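Local coordinates for protein metallo-beta-lactamase (Serratia marcescens, PDB 3VPE) that probably hydrolyses the beta-lactam ring of antibiotics, using a pair of zinc ions, as a subclass B3 metallo-beta-lactamase, at residues I38-T43 with Y67-H72; S73-A78 with G115-F120. All blocks are in the same frame, centred on the assembly; numbering follows the deposited sequence.

Contact 1 of 2, residues I38-T43 with Y67-H72; sequences ILVDGT and YILSTH. With ZN (zinc ion), chain B.
The side chains of Asp41 and Thr71 cross at about a right angle just beyond two parallel strands, and both carboxylate oxygens of Asp41 are used. Thr71 OG1 donates to the syn lone pair of Asp41 OD2 at 2.7 Å, while Thr71 N reaches Asp41 OD1 at 2.9 Å, also on the syn side but 22° out of the carboxylate plane. The hydroxyl can do this because OG1 sits between the backbone N and the carbonyl carbon (chi1 51°), beside the main-chain N-H that makes the second bond. A water donates to Asp41 OD1 and to His72 O and accepts from Ser70 OG, so the carboxylate is fixed in rotation. Upstream, Leu39 N binds Tyr67 O at 2.9 Å, and Leu39 O and Asp41 N continue the pairing with Leu69. On one face, Ile38 CG2 lies against the branch point of Leu69, 3.6 Å from its CG, and Leu69 CD1 reaches on to Val40 CG2 at 4.2 Å. On the other, Leu39 and Ile68 share Met84 of helix 81-88. Strands 37-40 and 65-69, joined through helix 47-57, form a beta-alpha-beta unit of the metallo-beta-lactamase fold, and the loop that follows strand 65-69 carries the zinc ligand His72.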
# COMPACT_ATOMS: atom_id res chain seq x y z
N ILE A 38 6.76 11.80 -1.04
CA ILE A 38 5.68 11.08 -0.40
C ILE A 38 6.10 9.63 -0.25
O ILE A 38 6.62 9.02 -1.20
CB ILE A 38 4.38 11.21 -1.24
CG1 ILE A 38 3.95 12.69 -1.32
CG2 ILE A 38 3.29 10.29 -0.68
CD1 ILE A 38 2.74 12.98 -2.19
N LEU A 39 5.91 9.08 0.94
CA LEU A 39 6.21 7.66 1.20
C LEU A 39 4.87 6.95 1.28
O LEU A 39 3.96 7.43 1.97
CB LEU A 39 6.97 7.48 2.54
CG LEU A 39 7.20 6.04 3.00
CD1 LEU A 39 8.08 5.23 2.03
CD2 LEU A 39 7.81 6.02 4.39
N VAL A 40 4.72 5.83 0.59
CA VAL A 40 3.53 5.02 0.75
C VAL A 40 3.91 3.78 1.54
O VAL A 40 4.74 2.96 1.11
CB VAL A 40 2.95 4.59 -0.62
CG1 VAL A 40 1.61 3.87 -0.46
CG2 VAL A 40 2.83 5.80 -1.55
N ASP A 41 3.25 3.64 2.70
CA ASP A 41 3.42 2.55 3.70
C ASP A 41 4.76 2.55 4.46
O ASP A 41 5.73 3.16 4.02
CB ASP A 41 3.06 1.15 3.14
CG ASP A 41 1.55 0.96 3.02
OD1 ASP A 41 0.79 1.68 3.72
OD2 ASP A 41 1.10 0.08 2.26
N GLY A 42 4.76 1.83 5.58
CA GLY A 42 5.95 1.76 6.47
C GLY A 42 6.52 0.37 6.65
O GLY A 42 7.61 0.22 7.25
N THR A 43 5.85 -0.63 6.11
CA THR A 43 6.12 -2.05 6.39
C THR A 43 5.93 -2.36 7.87
O THR A 43 5.06 -1.77 8.50
CB THR A 43 7.47 -2.58 5.81
OG1 THR A 43 8.56 -2.19 6.66
CG2 THR A 43 7.72 -2.01 4.42
N TYR A 67 4.75 13.52 3.49
CA TYR A 67 3.55 12.73 3.76
C TYR A 67 3.89 11.27 3.76
O TYR A 67 4.75 10.82 2.99
CB TYR A 67 2.49 12.95 2.68
CG TYR A 67 1.81 14.27 2.76
CD1 TYR A 67 0.97 14.58 3.86
CD2 TYR A 67 2.00 15.23 1.77
CE1 TYR A 67 0.35 15.81 3.94
CE2 TYR A 67 1.35 16.47 1.86
CZ TYR A 67 0.53 16.74 2.93
OH TYR A 67 -0.09 17.99 3.00
N ILE A 68 3.23 10.52 4.63
CA ILE A 68 3.24 9.07 4.57
C ILE A 68 1.81 8.61 4.32
O ILE A 68 0.90 8.91 5.12
CB ILE A 68 3.77 8.46 5.89
CG1 ILE A 68 5.23 8.85 6.12
CG2 ILE A 68 3.61 6.93 5.84
CD1 ILE A 68 5.65 8.64 7.55
N LEU A 69 1.59 7.90 3.21
CA LEU A 69 0.23 7.43 2.89
C LEU A 69 0.08 6.01 3.38
O LEU A 69 0.97 5.21 3.18
CB LEU A 69 -0.02 7.51 1.38
CG LEU A 69 0.36 8.85 0.73
CD1 LEU A 69 -0.01 8.76 -0.75
CD2 LEU A 69 -0.34 10.02 1.38
N SER A 70 -1.04 5.69 4.04
CA SER A 70 -1.27 4.32 4.49
C SER A 70 -2.30 3.63 3.59
O SER A 70 -3.37 4.18 3.37
CB SER A 70 -1.83 4.37 5.92
OG SER A 70 -2.23 3.06 6.36
N THR A 71 -1.99 2.43 3.09
CA THR A 71 -3.01 1.59 2.45
C THR A 71 -3.99 1.07 3.50
O THR A 71 -5.17 1.41 3.47
CB THR A 71 -2.40 0.38 1.70
OG1 THR A 71 -1.51 -0.33 2.57
CG2 THR A 71 -1.67 0.87 0.41
N HIS A 72 -3.51 0.27 4.45
CA HIS A 72 -4.39 -0.16 5.52
C HIS A 72 -3.62 -0.44 6.79
O HIS A 72 -2.39 -0.65 6.78
CB HIS A 72 -5.28 -1.35 5.09
CG HIS A 72 -4.54 -2.65 4.93
ND1 HIS A 72 -4.04 -3.06 3.75
CD2 HIS A 72 -4.29 -3.67 5.84
CE1 HIS A 72 -3.46 -4.27 3.90
NE2 HIS A 72 -3.60 -4.65 5.19
ZN ZN B . -3.73 -6.59 5.83
O HOH W 1 -0.37 1.19 6.12
O HOH W 2 -2.07 -7.65 5.94

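Contact 2 of 2, residues S73-A78 with G115-F120. With ZN (zinc ion), chain C; ZN (zinc ion), chain B.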
# COMPACT_ATOMS: atom_id res chain seq x y z
N SER A 73 -4.36 -0.44 7.89
CA SER A 73 -3.81 -0.44 9.25
C SER A 73 -3.58 -1.85 9.84
O SER A 73 -4.12 -2.18 10.93
CB SER A 73 -4.73 0.45 10.12
OG SER A 73 -6.07 0.03 9.98
N HIS A 74 -2.83 -2.69 9.12
CA HIS A 74 -2.34 -3.96 9.66
C HIS A 74 -0.87 -3.82 9.90
O HIS A 74 -0.21 -3.08 9.15
CB HIS A 74 -2.61 -5.11 8.70
CG HIS A 74 -4.04 -5.54 8.69
ND1 HIS A 74 -4.57 -6.25 7.68
CD2 HIS A 74 -5.05 -5.37 9.63
CE1 HIS A 74 -5.86 -6.51 7.95
NE2 HIS A 74 -6.15 -5.97 9.14
N GLU A 75 -0.35 -4.55 10.90
CA GLU A 75 1.04 -4.42 11.29
C GLU A 75 2.04 -4.61 10.16
O GLU A 75 3.12 -4.01 10.21
CB GLU A 75 1.38 -5.36 12.47
CG GLU A 75 1.28 -6.85 12.15
CD GLU A 75 2.61 -7.50 11.77
OE1 GLU A 75 3.65 -6.80 11.72
OE2 GLU A 75 2.62 -8.73 11.53
N ASP A 76 1.72 -5.46 9.18
CA ASP A 76 2.68 -5.76 8.10
C ASP A 76 2.89 -4.56 7.16
O ASP A 76 3.96 -4.47 6.53
CB ASP A 76 2.38 -7.08 7.35
CG ASP A 76 0.98 -7.18 6.78
OD1 ASP A 76 0.02 -6.66 7.42
OD2 ASP A 76 0.84 -7.84 5.73
N HIS A 77 1.91 -3.66 7.09
CA HIS A 77 2.02 -2.43 6.24
C HIS A 77 2.23 -1.15 6.99
O HIS A 77 2.86 -0.21 6.48
CB HIS A 77 0.77 -2.29 5.34
CG HIS A 77 0.46 -3.54 4.59
ND1 HIS A 77 1.06 -3.85 3.40
CD2 HIS A 77 -0.30 -4.63 4.95
CE1 HIS A 77 0.62 -5.06 2.99
NE2 HIS A 77 -0.21 -5.55 3.95
N ALA A 78 1.67 -1.07 8.21
CA ALA A 78 1.60 0.13 9.01
C ALA A 78 2.46 0.04 10.28
O ALA A 78 2.63 1.07 10.92
CB ALA A 78 0.15 0.39 9.40
N GLY A 115 -6.88 -9.29 16.48
CA GLY A 115 -6.38 -10.40 17.31
C GLY A 115 -5.39 -11.36 16.68
O GLY A 115 -4.45 -11.82 17.36
N SER A 116 -5.58 -11.72 15.42
CA SER A 116 -4.67 -12.67 14.74
C SER A 116 -3.42 -11.99 14.19
O SER A 116 -2.38 -12.66 13.98
CB SER A 116 -5.38 -13.42 13.63
OG SER A 116 -5.97 -12.49 12.73
N LEU A 117 -3.53 -10.69 13.92
CA LEU A 117 -2.37 -9.83 13.70
C LEU A 117 -2.13 -8.99 14.95
O LEU A 117 -3.07 -8.64 15.65
CB LEU A 117 -2.58 -8.94 12.46
CG LEU A 117 -2.47 -9.68 11.11
CD1 LEU A 117 -2.55 -8.70 9.94
CD2 LEU A 117 -1.18 -10.46 10.97
N SER A 118 -0.87 -8.67 15.23
CA SER A 118 -0.49 -7.95 16.44
C SER A 118 -0.81 -6.46 16.42
O SER A 118 -0.85 -5.83 15.36
CB SER A 118 1.02 -8.09 16.68
OG SER A 118 1.34 -9.39 17.12
N ASN A 119 -0.99 -5.90 17.62
CA ASN A 119 -0.94 -4.46 17.80
C ASN A 119 0.41 -3.95 17.32
O ASN A 119 1.37 -4.71 17.23
CB ASN A 119 -1.09 -4.07 19.27
CG ASN A 119 -2.47 -4.34 19.84
OD1 ASN A 119 -3.45 -4.53 19.12
ND2 ASN A 119 -2.55 -4.35 21.17
N PHE A 120 0.49 -2.67 17.02
CA PHE A 120 1.75 -2.10 16.57
C PHE A 120 1.92 -0.71 17.15
O PHE A 120 1.01 -0.21 17.80
CB PHE A 120 1.85 -2.15 15.02
CG PHE A 120 0.70 -1.48 14.29
CD1 PHE A 120 -0.40 -2.22 13.85
CD2 PHE A 120 0.74 -0.12 14.00
CE1 PHE A 120 -1.46 -1.59 13.17
CE2 PHE A 120 -0.31 0.52 13.34
CZ PHE A 120 -1.42 -0.22 12.93
ZN ZN C . -0.74 -7.49 4.36
ZN ZN B . -3.73 -6.59 5.83
O HOH W 3 -2.12 -5.42 13.01
O HOH W 4 1.36 -10.25 13.77
O HOH W 2 -2.07 -7.65 5.94
O HOH W 5 -2.60 -7.58 3.16
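The Phe120 ring packs against the short helix 75-78 and the residues leading into it, which carry most of the HxHxDH zinc-binding motif of the metallo-beta-lactamase fold, from His74 to His77. Over one of its faces lies the carbonyl carbon of Ala78, and Ala78 CB packs 3.9 Å from Phe120 CZ. At the ring edge, near the plane, Ser73 O comes within 3.5 Å of Phe120 CE1, and a water lies in the plane; Glu75 CA approaches obliquely. Phe120 CG stands between its backbone N and carbonyl carbon (chi1 56°), which turns the ring in against the helix. The His74 ring has Leu117 CD1 over one face, 4.0 Å from the centroid and 25° off the normal, a CH-pi contact offset toward the rim. His74 is held at both nitrogens: ND1 binds a zinc ion and NE2 is hydrogen-bonded to Asp111, a second-shell carboxylate that fixes the ring's rotation. His74 is also the N-cap residue, its carbonyl accepting from His77 N and Ala78 N. Two waters make the polar links between the segments. One accepts from Ser118 N and donates to Glu75 OE2; the other donates to Ser118 O and accepts from Glu75 N at 2.9 Å.

Contact 1 leads directly into contact 2, since His72 closes the first and Ser73 opens the second, and their centres lie 14 Å apart. Between them they supply four of the six protein ligands of the dinuclear site: His72 and His74 hold one zinc ion with His150, and Asp76 and His77 hold the other with His215. The water shared by the two metals, 2.0 Å from the first and 2.1 Å from the second, also donates to Asp76 OD1; it probably corresponds to the nucleophile of such enzymes. The two contacts also touch through a probable hydrogen bond from Gly42 N to His77 O at 2.9 Å, tying the loop after strand 37-40 to helix 75-78.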